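RE68036p (Drosophila melanogaster, PDB 1SQH) is of unknown function but is probably an acyltransferase of the GNAT superfamily, perhaps one that acylates glycine on its nitrogen. Local coordinates at residues S92-S97 and L123-D128; L157-A162 and G263-L268. All coordinates share one frame; numbering follows the deposited sequence.

Contact 1: S92-S97 and L123-D128; sequences SVSFFS and LLTNVD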
ATOM      1  N   SER A  92       8.717  -1.643  -7.472  1.00 30.00           N
ATOM      2  CA  SER A  92       8.317  -2.135  -6.162  1.00 30.10           C
ATOM      3  C   SER A  92       7.932  -3.596  -6.327  1.00 29.43           C
ATOM      4  O   SER A  92       7.210  -3.951  -7.262  1.00 27.91           O
ATOM      5  CB  SER A  92       7.133  -1.332  -5.627  1.00 32.95           C
ATOM      6  OG  SER A  92       7.523   0.000  -5.346  1.00 35.46           O
ATOM      7  N   VAL A  93       8.427  -4.434  -5.421  1.00 28.00           N
ATOM      8  CA  VAL A  93       8.156  -5.861  -5.473  1.00 28.13           C
ATOM      9  C   VAL A  93       7.457  -6.366  -4.220  1.00 27.33           C
ATOM     10  O   VAL A  93       7.808  -6.001  -3.096  1.00 27.16           O
ATOM     11  CB  VAL A  93       9.470  -6.686  -5.650  1.00 28.75           C
ATOM     12  CG1 VAL A  93       9.146  -8.154  -5.841  1.00 25.51           C
ATOM     13  CG2 VAL A  93      10.264  -6.170  -6.838  1.00 29.25           C
ATOM     14  N   SER A  94       6.447  -7.197  -4.434  1.00 27.77           N
ATOM     15  CA  SER A  94       5.698  -7.821  -3.349  1.00 26.19           C
ATOM     16  C   SER A  94       5.703  -9.308  -3.660  1.00 25.12           C
ATOM     17  O   SER A  94       5.708  -9.696  -4.828  1.00 26.21           O
ATOM     18  CB  SER A  94       4.248  -7.324  -3.307  1.00 25.51           C
ATOM     19  OG  SER A  94       3.517  -8.019  -2.308  1.00 19.99           O
ATOM     20  N   PHE A  95       5.704 -10.140  -2.628  1.00 24.17           N
ATOM     21  CA  PHE A  95       5.700 -11.577  -2.845  1.00 23.92           C
ATOM     22  C   PHE A  95       5.324 -12.354  -1.591  1.00 23.45           C
ATOM     23  O   PHE A  95       5.491 -11.876  -0.468  1.00 23.19           O
ATOM     24  CB  PHE A  95       7.072 -12.037  -3.342  1.00 22.36           C
ATOM     25  CG  PHE A  95       8.198 -11.718  -2.398  1.00 23.77           C
ATOM     26  CD1 PHE A  95       8.447 -12.518  -1.288  1.00 23.31           C
ATOM     27  CD2 PHE A  95       8.997 -10.595  -2.607  1.00 23.55           C
ATOM     28  CE1 PHE A  95       9.487 -12.209  -0.401  1.00 23.88           C
ATOM     29  CE2 PHE A  95      10.034 -10.280  -1.727  1.00 24.27           C
ATOM     30  CZ  PHE A  95      10.274 -11.089  -0.622  1.00 23.54           C
ATOM     31  N   PHE A  96       4.811 -13.560  -1.807  1.00 22.66           N
ATOM     32  CA  PHE A  96       4.423 -14.438  -0.722  1.00 22.26           C
ATOM     33  C   PHE A  96       4.207 -15.848  -1.237  1.00 22.00           C
ATOM     34  O   PHE A  96       4.110 -16.084  -2.435  1.00 20.57           O
ATOM     35  CB  PHE A  96       3.126 -13.975  -0.042  1.00 19.42           C
ATOM     36  CG  PHE A  96       2.940 -14.559   1.330  1.00 17.69           C
ATOM     37  CD1 PHE A  96       3.614 -14.012   2.421  1.00 17.80           C
ATOM     38  CD2 PHE A  96       2.181 -15.716   1.522  1.00 18.19           C
ATOM     39  CE1 PHE A  96       3.541 -14.604   3.687  1.00 16.61           C
ATOM     40  CE2 PHE A  96       2.097 -16.325   2.777  1.00 16.50           C
ATOM     41  CZ  PHE A  96       2.781 -15.766   3.864  1.00 17.36           C
ATOM     42  N   SER A  97       4.140 -16.776  -0.298  1.00 22.95           N
ATOM     43  CA  SER A  97       3.887 -18.180  -0.569  1.00 25.86           C
ATOM     44  C   SER A  97       3.772 -18.807   0.804  1.00 26.55           C
ATOM     45  O   SER A  97       4.416 -18.345   1.749  1.00 25.93           O
ATOM     46  CB  SER A  97       5.042 -18.833  -1.333  1.00 25.99           C
ATOM     47  OG  SER A  97       4.772 -20.219  -1.501  1.00 24.27           O
ATOM     48  N   LEU A 123      12.283  -1.385  -4.670  1.00 25.20           N
ATOM     49  CA  LEU A 123      11.721  -1.351  -3.318  1.00 23.25           C
ATOM     50  C   LEU A 123      10.918  -2.617  -3.011  1.00 22.69           C
ATOM     51  O   LEU A 123       9.970  -2.959  -3.726  1.00 22.14           O
ATOM     52  CB  LEU A 123      10.826  -0.121  -3.154  1.00 23.26           C
ATOM     53  CG  LEU A 123      10.053  -0.006  -1.835  1.00 23.40           C
ATOM     54  CD1 LEU A 123      11.021   0.105  -0.673  1.00 24.16           C
ATOM     55  CD2 LEU A 123       9.129   1.212  -1.882  1.00 20.95           C
ATOM     56  N   LEU A 124      11.312  -3.319  -1.957  1.00 20.97           N
ATOM     57  CA  LEU A 124      10.632  -4.535  -1.535  1.00 21.58           C
ATOM     58  C   LEU A 124       9.561  -4.133  -0.512  1.00 21.76           C
ATOM     59  O   LEU A 124       9.883  -3.733   0.611  1.00 21.40           O
ATOM     60  CB  LEU A 124      11.641  -5.505  -0.901  1.00 19.78           C
ATOM     61  CG  LEU A 124      12.479  -6.401  -1.834  1.00 22.00           C
ATOM     62  CD1 LEU A 124      12.786  -5.681  -3.136  1.00 22.61           C
ATOM     63  CD2 LEU A 124      13.757  -6.841  -1.121  1.00 19.75           C
ATOM     64  N   THR A 125       8.292  -4.246  -0.906  1.00 21.89           N
ATOM     65  CA  THR A 125       7.170  -3.853  -0.037  1.00 21.62           C
ATOM     66  C   THR A 125       6.493  -4.986   0.737  1.00 21.28           C
ATOM     67  O   THR A 125       6.415  -6.128   0.269  1.00 20.69           O
ATOM     68  CB  THR A 125       6.080  -3.120  -0.857  1.00 21.34           C
ATOM     69  OG1 THR A 125       5.500  -4.027  -1.807  1.00 21.01           O
ATOM     70  CG2 THR A 125       6.680  -1.931  -1.602  1.00 19.06           C
ATOM     71  N   ASN A 126       5.982  -4.652   1.917  1.00 20.38           N
ATOM     72  CA  ASN A 126       5.292  -5.617   2.781  1.00 20.66           C
ATOM     73  C   ASN A 126       5.949  -7.002   2.847  1.00 20.61           C
ATOM     74  O   ASN A 126       5.287  -8.022   2.635  1.00 20.48           O
ATOM     75  CB  ASN A 126       3.807  -5.755   2.361  1.00 17.69           C
ATOM     76  CG  ASN A 126       3.619  -5.872   0.852  1.00 20.83           C
ATOM     77  OD1 ASN A 126       3.630  -4.862   0.120  1.00 21.31           O
ATOM     78  ND2 ASN A 126       3.451  -7.103   0.371  1.00 16.52           N
ATOM     79  N   VAL A 127       7.240  -7.033   3.174  1.00 21.45           N
ATOM     80  CA  VAL A 127       7.989  -8.287   3.267  1.00 21.02           C
ATOM     81  C   VAL A 127       7.788  -8.968   4.609  1.00 21.42           C
ATOM     82  O   VAL A 127       7.992  -8.352   5.659  1.00 21.58           O
ATOM     83  CB  VAL A 127       9.514  -8.074   3.100  1.00 20.74           C
ATOM     84  CG1 VAL A 127      10.204  -9.426   2.965  1.00 20.96           C
ATOM     85  CG2 VAL A 127       9.800  -7.186   1.903  1.00 19.09           C
ATOM     86  N   ASP A 128       7.396 -10.240   4.562  1.00 21.91           N
ATOM     87  CA  ASP A 128       7.170 -11.025   5.775  1.00 26.21           C
ATOM     88  C   ASP A 128       8.483 -11.143   6.542  1.00 28.07           C
ATOM     89  O   ASP A 128       9.556 -11.260   5.938  1.00 28.90           O
ATOM     90  CB  ASP A 128       6.663 -12.418   5.408  1.00 27.36           C
ATOM     91  CG  ASP A 128       6.272 -13.231   6.618  1.00 30.37           C
ATOM     92  OD1 ASP A 128       5.077 -13.218   6.988  1.00 29.86           O
ATOM     93  OD2 ASP A 128       7.165 -13.874   7.209  1.00 32.23           O
TER
HETATM   94  O   HOH W   1       6.656  -9.173  -0.064  1.00 27.11           O

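Contact 2: L157-A162 and G263-L268; sequences LSHEDA and GEEITL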
ATOM      1  N   LEU A 157      -8.644  -2.952  11.467  1.00 16.72           N
ATOM      2  CA  LEU A 157      -9.933  -2.605  12.061  1.00 18.32           C
ATOM      3  C   LEU A 157     -11.002  -3.303  11.228  1.00 19.09           C
ATOM      4  O   LEU A 157     -11.043  -3.139  10.002  1.00 17.37           O
ATOM      5  CB  LEU A 157     -10.149  -1.092  12.024  1.00 16.59           C
ATOM      6  CG  LEU A 157     -11.470  -0.572  12.604  1.00 17.38           C
ATOM      7  CD1 LEU A 157     -11.471  -0.661  14.133  1.00 13.57           C
ATOM      8  CD2 LEU A 157     -11.637   0.880  12.155  1.00 16.62           C
ATOM      9  N   SER A 158     -11.853  -4.090  11.886  1.00 18.65           N
ATOM     10  CA  SER A 158     -12.893  -4.821  11.169  1.00 18.10           C
ATOM     11  C   SER A 158     -13.812  -3.882  10.394  1.00 16.84           C
ATOM     12  O   SER A 158     -13.918  -2.693  10.692  1.00 15.86           O
ATOM     13  CB  SER A 158     -13.716  -5.679  12.137  1.00 16.38           C
ATOM     14  OG  SER A 158     -14.553  -4.877  12.957  1.00 17.22           O
ATOM     15  N   HIS A 159     -14.465  -4.421   9.378  1.00 17.72           N
ATOM     16  CA  HIS A 159     -15.364  -3.616   8.583  1.00 19.49           C
ATOM     17  C   HIS A 159     -16.533  -3.160   9.461  1.00 20.08           C
ATOM     18  O   HIS A 159     -16.884  -1.975   9.465  1.00 20.69           O
ATOM     19  CB  HIS A 159     -15.857  -4.415   7.369  1.00 19.46           C
ATOM     20  CG  HIS A 159     -16.803  -3.653   6.502  1.00 20.34           C
ATOM     21  ND1 HIS A 159     -18.171  -3.792   6.595  1.00 22.62           N
ATOM     22  CD2 HIS A 159     -16.583  -2.711   5.557  1.00 18.48           C
ATOM     23  CE1 HIS A 159     -18.752  -2.968   5.742  1.00 22.02           C
ATOM     24  NE2 HIS A 159     -17.808  -2.300   5.101  1.00 22.56           N
ATOM     25  N   GLU A 160     -17.118  -4.093  10.216  1.00 21.24           N
ATOM     26  CA  GLU A 160     -18.234  -3.772  11.105  1.00 22.58           C
ATOM     27  C   GLU A 160     -17.861  -2.601  12.013  1.00 23.17           C
ATOM     28  O   GLU A 160     -18.626  -1.645  12.168  1.00 23.34           O
ATOM     29  CB  GLU A 160     -18.607  -4.967  11.992  1.00 23.73           C
ATOM     30  CG  GLU A 160     -18.821  -6.279  11.276  1.00 30.07           C
ATOM     31  CD  GLU A 160     -17.544  -7.110  11.197  1.00 31.62           C
ATOM     32  OE1 GLU A 160     -16.571  -6.635  10.575  1.00 29.83           O
ATOM     33  OE2 GLU A 160     -17.519  -8.229  11.769  1.00 33.51           O
ATOM     34  N   ASP A 161     -16.682  -2.672  12.623  1.00 21.78           N
ATOM     35  CA  ASP A 161     -16.263  -1.591  13.500  1.00 23.16           C
ATOM     36  C   ASP A 161     -16.109  -0.296  12.731  1.00 22.02           C
ATOM     37  O   ASP A 161     -16.571   0.749  13.184  1.00 22.87           O
ATOM     38  CB  ASP A 161     -14.957  -1.934  14.216  1.00 23.57           C
ATOM     39  CG  ASP A 161     -15.169  -2.908  15.356  1.00 28.62           C
ATOM     40  OD1 ASP A 161     -16.312  -2.963  15.882  1.00 28.50           O
ATOM     41  OD2 ASP A 161     -14.199  -3.604  15.737  1.00 29.50           O
ATOM     42  N   ALA A 162     -15.466  -0.364  11.568  1.00 20.44           N
ATOM     43  CA  ALA A 162     -15.275   0.820  10.747  1.00 20.37           C
ATOM     44  C   ALA A 162     -16.628   1.375  10.295  1.00 20.24           C
ATOM     45  O   ALA A 162     -16.852   2.587  10.306  1.00 18.96           O
ATOM     46  CB  ALA A 162     -14.414   0.484   9.530  1.00 20.78           C
ATOM     47  N   GLY A 263     -18.622   2.610   1.852  1.00 22.80           N
ATOM     48  CA  GLY A 263     -18.632   2.656   0.405  1.00 20.89           C
ATOM     49  C   GLY A 263     -18.228   1.316  -0.173  1.00 22.43           C
ATOM     50  O   GLY A 263     -18.491   1.030  -1.338  1.00 21.92           O
ATOM     51  N   GLU A 264     -17.578   0.482   0.630  1.00 21.09           N
ATOM     52  CA  GLU A 264     -17.170  -0.823   0.138  1.00 23.04           C
ATOM     53  C   GLU A 264     -16.957  -1.753   1.313  1.00 25.10           C
ATOM     54  O   GLU A 264     -16.714  -1.310   2.446  1.00 26.22           O
ATOM     55  CB  GLU A 264     -15.886  -0.711  -0.714  1.00 21.63           C
ATOM     56  CG  GLU A 264     -14.594  -0.456   0.077  1.00 22.54           C
ATOM     57  CD  GLU A 264     -13.425  -0.008  -0.808  1.00 22.25           C
ATOM     58  OE1 GLU A 264     -13.137   1.209  -0.863  1.00 19.55           O
ATOM     59  OE2 GLU A 264     -12.798  -0.876  -1.453  1.00 22.29           O
ATOM     60  N   GLU A 265     -17.058  -3.049   1.051  1.00 25.91           N
ATOM     61  CA  GLU A 265     -16.878  -4.014   2.110  1.00 26.98           C
ATOM     62  C   GLU A 265     -15.473  -4.598   2.206  1.00 24.37           C
ATOM     63  O   GLU A 265     -15.129  -5.524   1.489  1.00 25.08           O
ATOM     64  CB  GLU A 265     -17.877  -5.162   1.980  1.00 30.01           C
ATOM     65  CG  GLU A 265     -17.813  -6.117   3.175  1.00 35.16           C
ATOM     66  CD  GLU A 265     -18.742  -7.313   3.047  1.00 39.72           C
ATOM     67  OE1 GLU A 265     -18.496  -8.169   2.168  1.00 40.76           O
ATOM     68  OE2 GLU A 265     -19.718  -7.399   3.830  1.00 41.01           O
ATOM     69  N   ILE A 266     -14.659  -4.028   3.082  1.00 22.28           N
ATOM     70  CA  ILE A 266     -13.325  -4.548   3.330  1.00 20.98           C
ATOM     71  C   ILE A 266     -12.863  -4.138   4.708  1.00 20.51           C
ATOM     72  O   ILE A 266     -13.412  -3.229   5.330  1.00 19.49           O
ATOM     73  CB  ILE A 266     -12.254  -4.071   2.314  1.00 20.77           C
ATOM     74  CG1 ILE A 266     -12.559  -2.656   1.848  1.00 21.39           C
ATOM     75  CG2 ILE A 266     -12.114  -5.076   1.191  1.00 24.33           C
ATOM     76  CD1 ILE A 266     -12.323  -1.609   2.894  1.00 18.36           C
ATOM     77  N   THR A 267     -11.857  -4.847   5.189  1.00 20.56           N
ATOM     78  CA  THR A 267     -11.261  -4.566   6.479  1.00 20.09           C
ATOM     79  C   THR A 267     -10.484  -3.266   6.304  1.00 19.16           C
ATOM     80  O   THR A 267      -9.821  -3.076   5.284  1.00 20.86           O
ATOM     81  CB  THR A 267     -10.260  -5.658   6.832  1.00 18.90           C
ATOM     82  OG1 THR A 267     -10.850  -6.930   6.553  1.00 16.28           O
ATOM     83  CG2 THR A 267      -9.854  -5.568   8.290  1.00 19.00           C
ATOM     84  N   LEU A 268     -10.576  -2.364   7.267  1.00 17.93           N
ATOM     85  CA  LEU A 268      -9.803  -1.144   7.169  1.00 17.74           C
ATOM     86  C   LEU A 268      -8.424  -1.475   7.744  1.00 19.36           C
ATOM     87  O   LEU A 268      -8.318  -2.263   8.687  1.00 18.64           O
ATOM     88  CB  LEU A 268     -10.454  -0.030   7.986  1.00 14.97           C
ATOM     89  CG  LEU A 268     -11.425   0.891   7.251  1.00 17.05           C
ATOM     90  CD1 LEU A 268     -10.628   1.708   6.244  1.00 15.65           C
ATOM     91  CD2 LEU A 268     -12.539   0.088   6.557  1.00 15.22           C
TER
HETATM   92  O   HOH W   2     -13.062  -6.767   8.248  1.00 18.42           O
HETATM   93  O   HOH W   3     -19.308  -6.372   7.122  1.00 38.33           O

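Contact 1: S92-S97 and L123-D128
Ser94 OG is gripped from two directions: Asn126 ND2 donates to Ser94 OG (2.8 Å), the hydroxyl lying close to the plane of the amide, and Tyr82 OH on the preceding strand is its second partner. At the other end of the amide Thr125 OG1 donates to Asn126 OD1 from above the carbonyl plane (2.8 Å); with both ends engaged, its rotation is probably limited. Ser94 OG reaches the amide because it stands opposite the backbone N (chi1 176°). Before this point the strands pair in parallel: Val93 N donates to Leu123 O (2.7 Å) and Val93 O accepts from Thr125 N (2.8 Å). The chain then turns a corner at Asn126, and a water over one face of the Phe95 ring accepts from Phe95 N and probably donates to Thr125 O. Phe95 CZ meets Val127 CG1 at 4.0 Å, crossing it obliquely. Asp128 puts OD1 at the edge of the Phe96 ring, while its OD2 accepts from Gly130 N, capping helix 129-141. Strands 91-96 and 123-128, linked through helix 104-112, form a beta-alpha-beta unit, and a parallel pair that splays apart midway recalls the central strands of the GNAT fold.

Contact 2: L157-A162 and G263-L268
With CG opposite its backbone N (chi1 180°), the His159 side chain reaches from the first turn of its helix to the backbone of 264-266, and Glu265, extended in the same sense (chi1 -174°), sets its CG over the centre of the imidazole. This CH-pi contact measures 4.1 Å from Glu265 CG to the centroid of the His159 ring. At the ring's edge, in its plane, Ile266 O lies 3.2 Å from His159 CD2. His159 NE2 is held chiefly by Ala261 O of helix 248-263, and Glu264 O (3.0 Å from NE2) adds a weak bond bent to 126° at the hydrogen; a water meets ND1. An alanine here would probably leave Ala261 O and Glu264 O without their NE2 donor and Glu265 CG without the ring face it lies over. Nearer strand 268-273, Leu157 and Leu268 form an antiparallel hydrogen-bonded pair, Leu157 N to Leu268 O and Leu268 N to Leu157 O, both 2.9 Å. A second water bridges His159 N and Thr267 OG1, which also bonds to Ile31 O. Ser158 OG caps the helix by accepting from Asp161 N (3.1 Å), and Ala162 CB packs on Leu268 CD2 (3.5 Å). Helix 159-163, following strand 147-157, thus lies against the connection from helix 248-263 to edge strand 268-273, with Ala162 and Leu268 both resting on Ala261.

From the N terminus, the chain first meets itself in contact 1, where 123-128 returns beside 92-97 after a loop of 25 residues that carries helix 104-112. That loop is closed before contact 2 opens at 157-162, so the two are in series and neither nests in nor crosses the other. Contact 2 closes a far longer excursion of 100 residues, which includes the separate four-stranded antiparallel sheet. The centres of contact 1 and contact 2 lie about 24 Å apart, and the two do not touch. The mixed eight-stranded sheet connects them: contact 1 pairs two of its inner strands, and contact 2 lies where strand 147-157 ends beside edge strand 268-273, with strand 289-299 running between 123-128 and 147-157.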